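Local coordinates for protein flap endonuclease 1 (Methanocaldococcus jannaschii, PDB 1A76) that cuts 5'-flap DNA structures and acts as a 5'-3' exonuclease in DNA replication and repair, with magnesium as cofactor, at residues P75-D80 and M142-V147; V170-D175 and N187-K192; P182-N187 and E196-N201. All coordinates share one frame; numbering follows the deposited sequence.

Interaction 1. Residues P75-D80 and M142-V147; sequences PIWVFD and MGIPYV
Val147 is gripped at N and O in a parallel strand pairing, its N donating to Trp77 O at 2.7 Å and its O accepting from Phe79 N in a nearly straight bond (174°); Trp77 N donates to Pro145 O. Ile76 packs against Pro145 and Val147. Its CB lies 4.1 Å from Pro145 O; with CG1 anti to the backbone N (chi1 176°), that methylene meets Pro145 O at 3.6 Å and Val147 CG2 at 3.9 Å. The terminal CD1 then rests between Val147 CG2 and Pro145 CB, 4.1 Å from the latter. Shortening this side chain to an alanine here would remove CG1 and CD1, and is likely to open a gap beside Val147 CG2 and take one apolar neighbour from Pro145 CB. Tyr146 CB lies against Trp77 CB, and Phe79 turns an edge toward the tyrosine face in an offset edge-to-face pair, planes at 89°. Ile144 CG2 touches Trp77 CD1. The pairing joins the N-domain, whose strand 74-79 runs into the predicted magnesium ligand Asp80, to strand 146-148 of the I-domain at the sheet edge. Strand 23-27 flanks strand 74-79 on its other side; helices 28-38 and 129-142 pack on Trp77 and Phe79, the latter helix through Leu139.

Interaction 2. Residues V170-D175 and N187-K192; sequences VSQDYD and NLTTTK
Val170 and Leu188 supply the apolar part of this contact. Their side chains meet at about a right angle, Val170 CG2 lying 3.8 Å from Leu188 CD1. The other branch, CG1, is anti to the backbone N (chi1 169°) and approaches the methyl CG2 of Thr189 at 4.2 Å, so the forked valine touches two successive residues of the 187-192 loop.

The polar part centres on Gln172. Its chain bends at chi2 (-58°), bringing the amide over the start of the 187-192 loop, where it lies among Asn187, Thr189 and Thr190. The amide is probably turned over in the model, so its two ends cannot be assigned with confidence; one end lies 2.8 Å from Asn187 N as NE2, the other 3.1 Å from Asn187 OD1 as OE1. The amide planes of Gln172 and Asn187 are 42° apart. Asn187 has a firmer partner for ND2 in Met194 O. The methylene CG of Gln172 passes Thr189 OG1 at 3.8 Å.

Within the 170-175 loop, Ser171 OG accepts from Asp173 N at 3.1 Å, an ST turn just ahead of Asp175 that includes Asp173, both predicted magnesium ligands. Gln172 N is held by Asn30 OD1.

The two loops follow strands 168-170 and 183-186, adjacent and parallel in the sheet. Val170 also packs on Val24 and Ile26 of strand 23-27, Leu188 reaches Phe16 and Leu19, and helix 28-38 meets Ser171 through Asn30 and Thr190 through Gln34 and Ser38.

Interaction 3. Residues P182-N187 and E196-N201; sequences PRVVRN and ELIELN
Arg186 and Glu196 pair at one end of an antiparallel beta hairpin, and both their backbones and their side chains bond. Arg186 N donates to Glu196 O at 2.8 Å and Glu196 N returns a bond to Arg186 O; one hydrogen-bonded pair further along the hairpin, Val184 and Ile198 repeat the exchange, Ile198 N giving to Val184 O at 2.9 Å. At the other end Leu200 N, in the first turn of helix 200-207, donates to Pro182 O, which also accepts from a water bound by Asn201 N. The side chains of Arg186 and Glu196 run side by side in a salt bridge: Arg186 NE meets Glu196 OE2 at 3.0 Å, the oxygen being approached from above the carboxylate plane. That oxygen also takes Lys11 NZ and bonds with Tyr174 OH, while Arg186 NH1 is spent on Gln172 O. Arg183 reaches Trp167, its NH1 on the carbonyl and its guanidinium in a cation-pi contact. On Arg183's face of the sheet Leu197 CD1 presses on Val185 CG2 at 3.6 Å; on the opposite face Ile198 CD1 lies 3.8 Å from Arg186 CG. With two cationic partners and a hydroxyl on one oxygen, Glu196 is probably kept ionised and fixed in rotation, tying the hairpin to Lys11 and Tyr174.

Overall arrangement
Interactions 1 and 3 lie in one mixed sheet; interaction 2 joins loops that follow two of its strands. Interaction 1 lies toward one edge, its centre about 17 Å from that of interaction 2 and about 20 Å from that of interaction 3. Interactions 2 and 3 are neighbours, centres about 10 Å apart, which touch and share Asn187. The hairpin thus contacts the loop carrying Asp173 and Asp175. A manganese ion lies about 9 Å from the Val78 side chain, and the Gln172 side chain is about 10 Å from a bound manganese ion. Segments 75-80 and 170-175 each carry predicted ligands of the two-metal site.

Interaction 1. Residues P75-D80 and M142-V147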
ATOM      1  N   PRO A  75       9.485  -4.683  10.152  1.00 13.92           N
ATOM      2  CA  PRO A  75       8.844  -3.880   9.119  1.00 14.06           C
ATOM      3  C   PRO A  75       9.202  -2.397   9.126  1.00 15.81           C
ATOM      4  O   PRO A  75       9.593  -1.814  10.150  1.00 15.63           O
ATOM      5  CB  PRO A  75       7.364  -4.085   9.413  1.00 16.09           C
ATOM      6  CG  PRO A  75       7.327  -4.175  10.951  1.00 17.20           C
ATOM      7  CD  PRO A  75       8.721  -4.614  11.413  1.00 11.83           C
ATOM      8  N   ILE A  76       9.085  -1.800   7.950  1.00 13.22           N
ATOM      9  CA  ILE A  76       9.295  -0.380   7.794  1.00 14.39           C
ATOM     10  C   ILE A  76       8.039   0.015   7.024  1.00 16.04           C
ATOM     11  O   ILE A  76       7.725  -0.575   5.986  1.00 14.95           O
ATOM     12  CB  ILE A  76      10.582  -0.045   6.990  1.00 14.43           C
ATOM     13  CG1 ILE A  76      10.661   1.469   6.782  1.00 10.93           C
ATOM     14  CG2 ILE A  76      10.600  -0.798   5.661  1.00 15.65           C
ATOM     15  CD1 ILE A  76      12.061   2.044   6.880  1.00 13.95           C
ATOM     16  N   TRP A  77       7.304   0.986   7.556  1.00 14.70           N
ATOM     17  CA  TRP A  77       6.070   1.433   6.936  1.00 12.27           C
ATOM     18  C   TRP A  77       6.319   2.485   5.859  1.00 12.07           C
ATOM     19  O   TRP A  77       7.087   3.430   6.051  1.00 12.79           O
ATOM     20  CB  TRP A  77       5.124   1.986   8.012  1.00 11.34           C
ATOM     21  CG  TRP A  77       4.484   0.908   8.826  1.00 10.60           C
ATOM     22  CD1 TRP A  77       5.090   0.111   9.762  1.00  9.07           C
ATOM     23  CD2 TRP A  77       3.119   0.480   8.759  1.00  8.52           C
ATOM     24  NE1 TRP A  77       4.183  -0.781  10.275  1.00 10.46           N
ATOM     25  CE2 TRP A  77       2.967  -0.578   9.680  1.00  8.62           C
ATOM     26  CE3 TRP A  77       2.006   0.889   8.006  1.00  4.77           C
ATOM     27  CZ2 TRP A  77       1.743  -1.237   9.874  1.00  9.26           C
ATOM     28  CZ3 TRP A  77       0.794   0.235   8.195  1.00  7.38           C
ATOM     29  CH2 TRP A  77       0.671  -0.817   9.125  1.00  8.91           C
ATOM     30  N   VAL A  78       5.666   2.312   4.720  1.00 12.27           N
ATOM     31  CA  VAL A  78       5.816   3.246   3.618  1.00 11.26           C
ATOM     32  C   VAL A  78       4.492   3.911   3.287  1.00 13.65           C
ATOM     33  O   VAL A  78       3.506   3.250   2.932  1.00  9.82           O
ATOM     34  CB  VAL A  78       6.358   2.543   2.360  1.00 12.66           C
ATOM     35  CG1 VAL A  78       6.741   3.570   1.326  1.00 10.54           C
ATOM     36  CG2 VAL A  78       7.562   1.706   2.711  1.00 11.59           C
ATOM     37  N   PHE A  79       4.475   5.237   3.396  1.00 12.63           N
ATOM     38  CA  PHE A  79       3.274   5.992   3.118  1.00 14.07           C
ATOM     39  C   PHE A  79       3.371   6.733   1.794  1.00 12.54           C
ATOM     40  O   PHE A  79       4.459   6.890   1.244  1.00 12.10           O
ATOM     41  CB  PHE A  79       2.993   6.931   4.287  1.00 12.81           C
ATOM     42  CG  PHE A  79       2.626   6.204   5.555  1.00 13.98           C
ATOM     43  CD1 PHE A  79       1.304   5.816   5.796  1.00 13.62           C
ATOM     44  CD2 PHE A  79       3.604   5.880   6.496  1.00 17.60           C
ATOM     45  CE1 PHE A  79       0.959   5.116   6.954  1.00 17.24           C
ATOM     46  CE2 PHE A  79       3.276   5.182   7.659  1.00 19.88           C
ATOM     47  CZ  PHE A  79       1.953   4.797   7.891  1.00 19.66           C
ATOM     48  N   ASP A  80       2.222   7.156   1.278  1.00 14.62           N
ATOM     49  CA  ASP A  80       2.151   7.851  -0.004  1.00 17.22           C
ATOM     50  C   ASP A  80       2.629   9.291   0.074  1.00 20.57           C
ATOM     51  O   ASP A  80       3.157   9.837  -0.898  1.00 20.52           O
ATOM     52  CB  ASP A  80       0.705   7.868  -0.525  1.00 18.49           C
ATOM     53  CG  ASP A  80       0.284   6.556  -1.161  1.00 19.75           C
ATOM     54  OD1 ASP A  80       1.146   5.706  -1.421  1.00 23.88           O
ATOM     55  OD2 ASP A  80      -0.923   6.372  -1.404  1.00 22.08           O
ATOM     56  N   MET A 142       5.588   4.098  18.721  1.00 12.88           N
ATOM     57  CA  MET A 142       5.969   2.698  18.801  1.00  7.30           C
ATOM     58  C   MET A 142       7.437   2.450  18.468  1.00  5.22           C
ATOM     59  O   MET A 142       7.932   1.338  18.643  1.00  5.99           O
ATOM     60  CB  MET A 142       5.087   1.863  17.873  1.00 10.65           C
ATOM     61  CG  MET A 142       3.629   1.790  18.287  1.00  9.99           C
ATOM     62  SD  MET A 142       2.688   0.940  17.013  1.00 14.87           S
ATOM     63  CE  MET A 142       3.424  -0.679  17.044  1.00 11.23           C
ATOM     64  N   GLY A 143       8.121   3.488  17.999  1.00  3.84           N
ATOM     65  CA  GLY A 143       9.529   3.382  17.647  1.00  5.25           C
ATOM     66  C   GLY A 143       9.739   2.660  16.337  1.00  9.36           C
ATOM     67  O   GLY A 143      10.857   2.202  16.036  1.00  7.55           O
ATOM     68  N   ILE A 144       8.655   2.535  15.572  1.00 10.90           N
ATOM     69  CA  ILE A 144       8.671   1.841  14.280  1.00  9.82           C
ATOM     70  C   ILE A 144       8.891   2.866  13.161  1.00 10.66           C
ATOM     71  O   ILE A 144       8.116   3.809  13.010  1.00 11.73           O
ATOM     72  CB  ILE A 144       7.328   1.115  14.002  1.00 11.91           C
ATOM     73  CG1 ILE A 144       6.921   0.239  15.202  1.00  9.17           C
ATOM     74  CG2 ILE A 144       7.442   0.311  12.707  1.00  8.93           C
ATOM     75  CD1 ILE A 144       7.966  -0.788  15.624  1.00 11.85           C
ATOM     76  N   PRO A 145       9.912   2.649  12.326  1.00 11.68           N
ATOM     77  CA  PRO A 145      10.215   3.575  11.231  1.00 11.84           C
ATOM     78  C   PRO A 145       9.260   3.563  10.045  1.00 12.42           C
ATOM     79  O   PRO A 145       8.730   2.516   9.662  1.00 13.71           O
ATOM     80  CB  PRO A 145      11.627   3.174  10.821  1.00 11.72           C
ATOM     81  CG  PRO A 145      11.664   1.701  11.099  1.00 10.63           C
ATOM     82  CD  PRO A 145      10.836   1.499  12.336  1.00 10.21           C
ATOM     83  N   TYR A 146       9.048   4.741   9.473  1.00 13.56           N
ATOM     84  CA  TYR A 146       8.198   4.877   8.305  1.00 15.87           C
ATOM     85  C   TYR A 146       8.834   5.831   7.315  1.00 15.30           C
ATOM     86  O   TYR A 146       9.718   6.603   7.667  1.00 17.99           O
ATOM     87  CB  TYR A 146       6.784   5.361   8.680  1.00 15.81           C
ATOM     88  CG  TYR A 146       6.647   6.782   9.212  1.00 16.84           C
ATOM     89  CD1 TYR A 146       6.605   7.884   8.348  1.00 18.50           C
ATOM     90  CD2 TYR A 146       6.488   7.015  10.581  1.00 17.02           C
ATOM     91  CE1 TYR A 146       6.402   9.187   8.838  1.00 17.71           C
ATOM     92  CE2 TYR A 146       6.285   8.304  11.077  1.00 16.21           C
ATOM     93  CZ  TYR A 146       6.242   9.380  10.206  1.00 17.68           C
ATOM     94  OH  TYR A 146       6.032  10.641  10.715  1.00 19.92           O
ATOM     95  N   VAL A 147       8.401   5.741   6.064  1.00 16.52           N
ATOM     96  CA  VAL A 147       8.894   6.606   5.010  1.00 16.07           C
ATOM     97  C   VAL A 147       7.696   7.256   4.357  1.00 16.27           C
ATOM     98  O   VAL A 147       6.636   6.651   4.242  1.00 15.75           O
ATOM     99  CB  VAL A 147       9.630   5.831   3.886  1.00 17.00           C
ATOM    100  CG1 VAL A 147      10.653   6.759   3.201  1.00 17.63           C
ATOM    101  CG2 VAL A 147      10.285   4.595   4.424  1.00 19.95           C
TER

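Interaction 2. Residues V170-D175 and N187-K192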
ATOM      1  N   VAL A 170       5.132  -5.849   1.577  1.00 11.54           N
ATOM      2  CA  VAL A 170       3.937  -6.441   2.148  1.00  9.74           C
ATOM      3  C   VAL A 170       2.734  -5.658   1.618  1.00 10.47           C
ATOM      4  O   VAL A 170       2.669  -4.432   1.737  1.00  7.17           O
ATOM      5  CB  VAL A 170       3.978  -6.390   3.682  1.00 11.68           C
ATOM      6  CG1 VAL A 170       2.611  -6.752   4.260  1.00 10.33           C
ATOM      7  CG2 VAL A 170       5.048  -7.342   4.192  1.00 14.46           C
ATOM      8  N   SER A 171       1.800  -6.370   0.997  1.00 12.25           N
ATOM      9  CA  SER A 171       0.613  -5.745   0.436  1.00 13.48           C
ATOM     10  C   SER A 171      -0.394  -6.808  -0.012  1.00 14.68           C
ATOM     11  O   SER A 171      -0.040  -7.970  -0.164  1.00 14.23           O
ATOM     12  CB  SER A 171       1.002  -4.878  -0.766  1.00 14.09           C
ATOM     13  OG  SER A 171      -0.157  -4.328  -1.377  1.00 15.56           O
ATOM     14  N   GLN A 172      -1.647  -6.407  -0.208  1.00 16.11           N
ATOM     15  CA  GLN A 172      -2.677  -7.340  -0.662  1.00 15.98           C
ATOM     16  C   GLN A 172      -2.769  -7.299  -2.187  1.00 17.14           C
ATOM     17  O   GLN A 172      -3.380  -8.174  -2.816  1.00 17.48           O
ATOM     18  CB  GLN A 172      -4.030  -6.973  -0.057  1.00 14.68           C
ATOM     19  CG  GLN A 172      -4.121  -7.249   1.429  1.00 17.55           C
ATOM     20  CD  GLN A 172      -3.864  -8.700   1.747  1.00 16.40           C
ATOM     21  OE1 GLN A 172      -4.675  -9.566   1.428  1.00 20.34           O
ATOM     22  NE2 GLN A 172      -2.730  -8.978   2.361  1.00 12.35           N
ATOM     23  N   ASP A 173      -2.150  -6.275  -2.767  1.00 16.50           N
ATOM     24  CA  ASP A 173      -2.140  -6.072  -4.212  1.00 16.10           C
ATOM     25  C   ASP A 173      -0.889  -6.673  -4.852  1.00 16.55           C
ATOM     26  O   ASP A 173       0.143  -6.853  -4.197  1.00 11.55           O
ATOM     27  CB  ASP A 173      -2.193  -4.576  -4.532  1.00 16.84           C
ATOM     28  CG  ASP A 173      -3.555  -3.967  -4.267  1.00 19.03           C
ATOM     29  OD1 ASP A 173      -4.503  -4.713  -3.941  1.00 18.32           O
ATOM     30  OD2 ASP A 173      -3.679  -2.735  -4.388  1.00 23.56           O
ATOM     31  N   TYR A 174      -0.985  -6.966  -6.142  1.00 17.77           N
ATOM     32  CA  TYR A 174       0.127  -7.547  -6.884  1.00 17.94           C
ATOM     33  C   TYR A 174       0.939  -6.466  -7.614  1.00 16.22           C
ATOM     34  O   TYR A 174       2.036  -6.719  -8.095  1.00 17.89           O
ATOM     35  CB  TYR A 174      -0.402  -8.570  -7.900  1.00 16.28           C
ATOM     36  CG  TYR A 174      -0.988  -9.821  -7.286  1.00 16.05           C
ATOM     37  CD1 TYR A 174      -0.167 -10.868  -6.870  1.00 12.92           C
ATOM     38  CD2 TYR A 174      -2.368  -9.963  -7.120  1.00 13.47           C
ATOM     39  CE1 TYR A 174      -0.710 -12.026  -6.302  1.00 10.13           C
ATOM     40  CE2 TYR A 174      -2.913 -11.122  -6.551  1.00 11.99           C
ATOM     41  CZ  TYR A 174      -2.082 -12.139  -6.149  1.00 10.34           C
ATOM     42  OH  TYR A 174      -2.614 -13.282  -5.591  1.00 11.81           O
ATOM     43  N   ASP A 175       0.388  -5.261  -7.666  1.00 15.98           N
ATOM     44  CA  ASP A 175       1.002  -4.120  -8.336  1.00 15.20           C
ATOM     45  C   ASP A 175       2.485  -3.828  -8.070  1.00 14.73           C
ATOM     46  O   ASP A 175       3.165  -3.289  -8.933  1.00 12.09           O
ATOM     47  CB  ASP A 175       0.178  -2.870  -8.036  1.00 19.45           C
ATOM     48  CG  ASP A 175      -1.279  -3.029  -8.427  1.00 22.27           C
ATOM     49  OD1 ASP A 175      -1.963  -3.870  -7.808  1.00 26.39           O
ATOM     50  OD2 ASP A 175      -1.738  -2.318  -9.349  1.00 26.85           O
ATOM     51  N   ASN A 187      -1.408 -11.405   2.511  1.00 11.68           N
ATOM     52  CA  ASN A 187      -2.071 -12.002   3.673  1.00 14.67           C
ATOM     53  C   ASN A 187      -1.351 -11.964   5.006  1.00 13.96           C
ATOM     54  O   ASN A 187      -1.382 -12.941   5.763  1.00 16.21           O
ATOM     55  CB  ASN A 187      -2.479 -13.439   3.372  1.00 14.55           C
ATOM     56  CG  ASN A 187      -3.368 -13.524   2.167  1.00 17.30           C
ATOM     57  OD1 ASN A 187      -4.164 -12.623   1.924  1.00 14.87           O
ATOM     58  ND2 ASN A 187      -3.230 -14.588   1.396  1.00 14.88           N
ATOM     59  N   LEU A 188      -0.700 -10.841   5.291  1.00 16.24           N
ATOM     60  CA  LEU A 188      -0.047 -10.656   6.581  1.00 18.19           C
ATOM     61  C   LEU A 188      -0.908  -9.618   7.308  1.00 18.82           C
ATOM     62  O   LEU A 188      -1.139  -9.735   8.510  1.00 21.45           O
ATOM     63  CB  LEU A 188       1.396 -10.145   6.427  1.00 14.31           C
ATOM     64  CG  LEU A 188       2.471 -11.159   6.019  1.00 11.07           C
ATOM     65  CD1 LEU A 188       3.846 -10.486   5.999  1.00  9.95           C
ATOM     66  CD2 LEU A 188       2.486 -12.346   6.997  1.00 13.08           C
ATOM     67  N   THR A 189      -1.407  -8.624   6.566  1.00 17.58           N
ATOM     68  CA  THR A 189      -2.254  -7.574   7.149  1.00 18.32           C
ATOM     69  C   THR A 189      -3.684  -8.069   7.409  1.00 18.67           C
ATOM     70  O   THR A 189      -4.460  -7.436   8.132  1.00 19.96           O
ATOM     71  CB  THR A 189      -2.306  -6.314   6.251  1.00 18.12           C
ATOM     72  OG1 THR A 189      -2.685  -6.670   4.917  1.00 21.30           O
ATOM     73  CG2 THR A 189      -0.951  -5.633   6.224  1.00 15.12           C
ATOM     74  N   THR A 190      -4.011  -9.198   6.795  1.00 19.17           N
ATOM     75  CA  THR A 190      -5.296  -9.875   6.946  1.00 21.65           C
ATOM     76  C   THR A 190      -4.877 -11.329   6.820  1.00 22.19           C
ATOM     77  O   THR A 190      -4.246 -11.714   5.834  1.00 21.89           O
ATOM     78  CB  THR A 190      -6.291  -9.568   5.819  1.00 23.12           C
ATOM     79  OG1 THR A 190      -5.601  -9.036   4.679  1.00 27.75           O
ATOM     80  CG2 THR A 190      -7.325  -8.594   6.305  1.00 24.00           C
ATOM     81  N   THR A 191      -5.234 -12.136   7.807  1.00 20.52           N
ATOM     82  CA  THR A 191      -4.813 -13.517   7.814  1.00 21.77           C
ATOM     83  C   THR A 191      -5.874 -14.574   7.523  1.00 20.10           C
ATOM     84  O   THR A 191      -5.707 -15.742   7.899  1.00 19.22           O
ATOM     85  CB  THR A 191      -4.164 -13.811   9.158  1.00 22.59           C
ATOM     86  OG1 THR A 191      -5.126 -13.608  10.189  1.00 23.99           O
ATOM     87  CG2 THR A 191      -2.999 -12.860   9.398  1.00 22.77           C
ATOM     88  N   LYS A 192      -6.955 -14.176   6.854  1.00 21.18           N
ATOM     89  CA  LYS A 192      -8.019 -15.117   6.514  1.00 23.17           C
ATOM     90  C   LYS A 192      -7.402 -16.315   5.800  1.00 22.99           C
ATOM     91  O   LYS A 192      -7.769 -17.466   6.050  1.00 23.94           O
ATOM     92  CB  LYS A 192      -9.046 -14.454   5.597  1.00 26.02           C
ATOM     93  CG  LYS A 192     -10.054 -15.419   5.000  1.00 30.64           C
ATOM     94  CD  LYS A 192     -11.270 -15.570   5.903  1.00 33.49           C
ATOM     95  CE  LYS A 192     -12.544 -15.724   5.091  1.00 35.99           C
ATOM     96  NZ  LYS A 192     -13.606 -14.811   5.581  1.00 33.38           N
TER

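Interaction 3. Residues P182-N187 and E196-N201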
ATOM      1  N   PRO A 182      11.125  -7.440  -6.312  1.00 12.22           N
ATOM      2  CA  PRO A 182      11.512  -8.845  -6.501  1.00 11.60           C
ATOM      3  C   PRO A 182      10.570  -9.812  -5.796  1.00 12.51           C
ATOM      4  O   PRO A 182      10.333 -10.920  -6.267  1.00 13.03           O
ATOM      5  CB  PRO A 182      12.938  -8.916  -5.939  1.00 12.21           C
ATOM      6  CG  PRO A 182      13.344  -7.500  -5.681  1.00 12.14           C
ATOM      7  CD  PRO A 182      12.097  -6.713  -5.479  1.00  8.60           C
ATOM      8  N   ARG A 183      10.014  -9.381  -4.675  1.00 11.45           N
ATOM      9  CA  ARG A 183       9.108 -10.235  -3.928  1.00 11.63           C
ATOM     10  C   ARG A 183       7.983  -9.449  -3.287  1.00  7.85           C
ATOM     11  O   ARG A 183       8.186  -8.337  -2.811  1.00  7.98           O
ATOM     12  CB  ARG A 183       9.865 -10.961  -2.819  1.00 14.49           C
ATOM     13  CG  ARG A 183      10.576 -12.224  -3.222  1.00 15.42           C
ATOM     14  CD  ARG A 183      11.444 -12.717  -2.068  1.00 18.56           C
ATOM     15  NE  ARG A 183      12.779 -13.046  -2.546  1.00 21.39           N
ATOM     16  CZ  ARG A 183      13.791 -12.185  -2.606  1.00 22.03           C
ATOM     17  NH1 ARG A 183      13.639 -10.934  -2.200  1.00 20.07           N
ATOM     18  NH2 ARG A 183      14.966 -12.589  -3.061  1.00 27.35           N
ATOM     19  N   VAL A 184       6.803 -10.058  -3.259  1.00  5.83           N
ATOM     20  CA  VAL A 184       5.626  -9.474  -2.635  1.00  8.75           C
ATOM     21  C   VAL A 184       5.075 -10.570  -1.724  1.00 10.63           C
ATOM     22  O   VAL A 184       5.109 -11.751  -2.075  1.00 10.48           O
ATOM     23  CB  VAL A 184       4.530  -9.100  -3.677  1.00  8.47           C
ATOM     24  CG1 VAL A 184       3.201  -8.842  -2.965  1.00  7.12           C
ATOM     25  CG2 VAL A 184       4.963  -7.864  -4.465  1.00  6.92           C
ATOM     26  N   VAL A 185       4.615 -10.189  -0.537  1.00 10.34           N
ATOM     27  CA  VAL A 185       4.024 -11.168   0.369  1.00  8.18           C
ATOM     28  C   VAL A 185       2.653 -10.645   0.768  1.00  9.77           C
ATOM     29  O   VAL A 185       2.538  -9.543   1.304  1.00  9.12           O
ATOM     30  CB  VAL A 185       4.861 -11.379   1.632  1.00 11.18           C
ATOM     31  CG1 VAL A 185       4.183 -12.435   2.509  1.00 13.25           C
ATOM     32  CG2 VAL A 185       6.276 -11.805   1.272  1.00 11.47           C
ATOM     33  N   ARG A 186       1.624 -11.433   0.474  1.00  9.83           N
ATOM     34  CA  ARG A 186       0.246 -11.078   0.780  1.00 13.33           C
ATOM     35  C   ARG A 186      -0.266 -11.855   1.987  1.00 12.47           C
ATOM     36  O   ARG A 186       0.371 -12.817   2.433  1.00 14.31           O
ATOM     37  CB  ARG A 186      -0.643 -11.364  -0.424  1.00 12.17           C
ATOM     38  CG  ARG A 186      -0.128 -10.765  -1.737  1.00 11.78           C
ATOM     39  CD  ARG A 186      -1.275 -10.661  -2.723  1.00 16.49           C
ATOM     40  NE  ARG A 186      -2.043 -11.892  -2.665  1.00 19.00           N
ATOM     41  CZ  ARG A 186      -3.336 -11.987  -2.384  1.00 18.18           C
ATOM     42  NH1 ARG A 186      -4.061 -10.915  -2.129  1.00 17.59           N
ATOM     43  NH2 ARG A 186      -3.889 -13.187  -2.328  1.00 20.72           N
ATOM     44  N   ASN A 187      -1.408 -11.405   2.511  1.00 11.68           N
ATOM     45  CA  ASN A 187      -2.071 -12.002   3.673  1.00 14.67           C
ATOM     46  C   ASN A 187      -1.351 -11.964   5.006  1.00 13.96           C
ATOM     47  O   ASN A 187      -1.382 -12.941   5.763  1.00 16.21           O
ATOM     48  CB  ASN A 187      -2.479 -13.439   3.372  1.00 14.55           C
ATOM     49  CG  ASN A 187      -3.368 -13.524   2.167  1.00 17.30           C
ATOM     50  OD1 ASN A 187      -4.164 -12.623   1.924  1.00 14.87           O
ATOM     51  ND2 ASN A 187      -3.230 -14.588   1.396  1.00 14.88           N
ATOM     52  N   GLU A 196       1.136 -15.434   1.406  1.00 12.38           N
ATOM     53  CA  GLU A 196       1.422 -15.833   0.038  1.00 11.09           C
ATOM     54  C   GLU A 196       2.592 -15.039  -0.543  1.00 11.05           C
ATOM     55  O   GLU A 196       2.592 -13.799  -0.544  1.00  8.84           O
ATOM     56  CB  GLU A 196       0.183 -15.633  -0.833  1.00  8.57           C
ATOM     57  CG  GLU A 196       0.472 -15.569  -2.339  1.00 12.64           C
ATOM     58  CD  GLU A 196      -0.800 -15.445  -3.166  1.00 13.61           C
ATOM     59  OE1 GLU A 196      -1.635 -16.363  -3.096  1.00 15.71           O
ATOM     60  OE2 GLU A 196      -0.969 -14.431  -3.877  1.00 15.55           O
ATOM     61  N   LEU A 197       3.583 -15.763  -1.040  1.00  9.84           N
ATOM     62  CA  LEU A 197       4.749 -15.126  -1.623  1.00 11.23           C
ATOM     63  C   LEU A 197       4.723 -15.200  -3.145  1.00 11.23           C
ATOM     64  O   LEU A 197       4.424 -16.251  -3.731  1.00 11.53           O
ATOM     65  CB  LEU A 197       6.029 -15.792  -1.100  1.00 10.17           C
ATOM     66  CG  LEU A 197       7.339 -15.347  -1.759  1.00  8.88           C
ATOM     67  CD1 LEU A 197       7.701 -13.955  -1.282  1.00 11.57           C
ATOM     68  CD2 LEU A 197       8.440 -16.338  -1.437  1.00 13.18           C
ATOM     69  N   ILE A 198       5.025 -14.068  -3.772  1.00  8.56           N
ATOM     70  CA  ILE A 198       5.098 -13.976  -5.226  1.00 10.36           C
ATOM     71  C   ILE A 198       6.511 -13.492  -5.539  1.00  8.55           C
ATOM     72  O   ILE A 198       6.918 -12.416  -5.091  1.00 10.79           O
ATOM     73  CB  ILE A 198       4.088 -12.952  -5.827  1.00  7.11           C
ATOM     74  CG1 ILE A 198       2.646 -13.344  -5.488  1.00  7.98           C
ATOM     75  CG2 ILE A 198       4.241 -12.916  -7.358  1.00  9.50           C
ATOM     76  CD1 ILE A 198       2.008 -12.503  -4.402  1.00  8.25           C
ATOM     77  N   GLU A 199       7.270 -14.302  -6.271  1.00  5.18           N
ATOM     78  CA  GLU A 199       8.629 -13.932  -6.664  1.00 10.41           C
ATOM     79  C   GLU A 199       8.589 -13.518  -8.123  1.00  9.54           C
ATOM     80  O   GLU A 199       8.276 -14.336  -8.982  1.00 10.33           O
ATOM     81  CB  GLU A 199       9.601 -15.113  -6.502  1.00 16.21           C
ATOM     82  CG  GLU A 199      11.052 -14.675  -6.312  1.00 26.74           C
ATOM     83  CD  GLU A 199      12.069 -15.756  -6.656  1.00 34.27           C
ATOM     84  OE1 GLU A 199      11.747 -16.952  -6.494  1.00 35.87           O
ATOM     85  OE2 GLU A 199      13.195 -15.404  -7.082  1.00 35.96           O
ATOM     86  N   LEU A 200       8.913 -12.258  -8.395  1.00 10.44           N
ATOM     87  CA  LEU A 200       8.891 -11.717  -9.761  1.00 13.07           C
ATOM     88  C   LEU A 200       9.688 -12.560 -10.766  1.00 15.16           C
ATOM     89  O   LEU A 200       9.211 -12.840 -11.865  1.00 14.09           O
ATOM     90  CB  LEU A 200       9.400 -10.272  -9.767  1.00  9.56           C
ATOM     91  CG  LEU A 200       9.349  -9.465 -11.084  1.00 10.43           C
ATOM     92  CD1 LEU A 200       7.900  -9.307 -11.580  1.00  9.75           C
ATOM     93  CD2 LEU A 200       9.980  -8.086 -10.869  1.00  8.78           C
ATOM     94  N   ASN A 201      10.896 -12.966 -10.386  1.00 16.35           N
ATOM     95  CA  ASN A 201      11.718 -13.785 -11.263  1.00 16.85           C
ATOM     96  C   ASN A 201      10.975 -15.053 -11.653  1.00 14.74           C
ATOM     97  O   ASN A 201      11.026 -15.472 -12.801  1.00 12.88           O
ATOM     98  CB  ASN A 201      13.040 -14.163 -10.592  1.00 20.93           C
ATOM     99  CG  ASN A 201      14.059 -14.685 -11.585  1.00 25.49           C
ATOM    100  OD1 ASN A 201      14.451 -13.978 -12.513  1.00 28.45           O
ATOM    101  ND2 ASN A 201      14.486 -15.927 -11.402  1.00 26.95           N
TER
HETATM  102  O   HOH W   1      12.243 -12.169  -8.140  1.00  8.77           O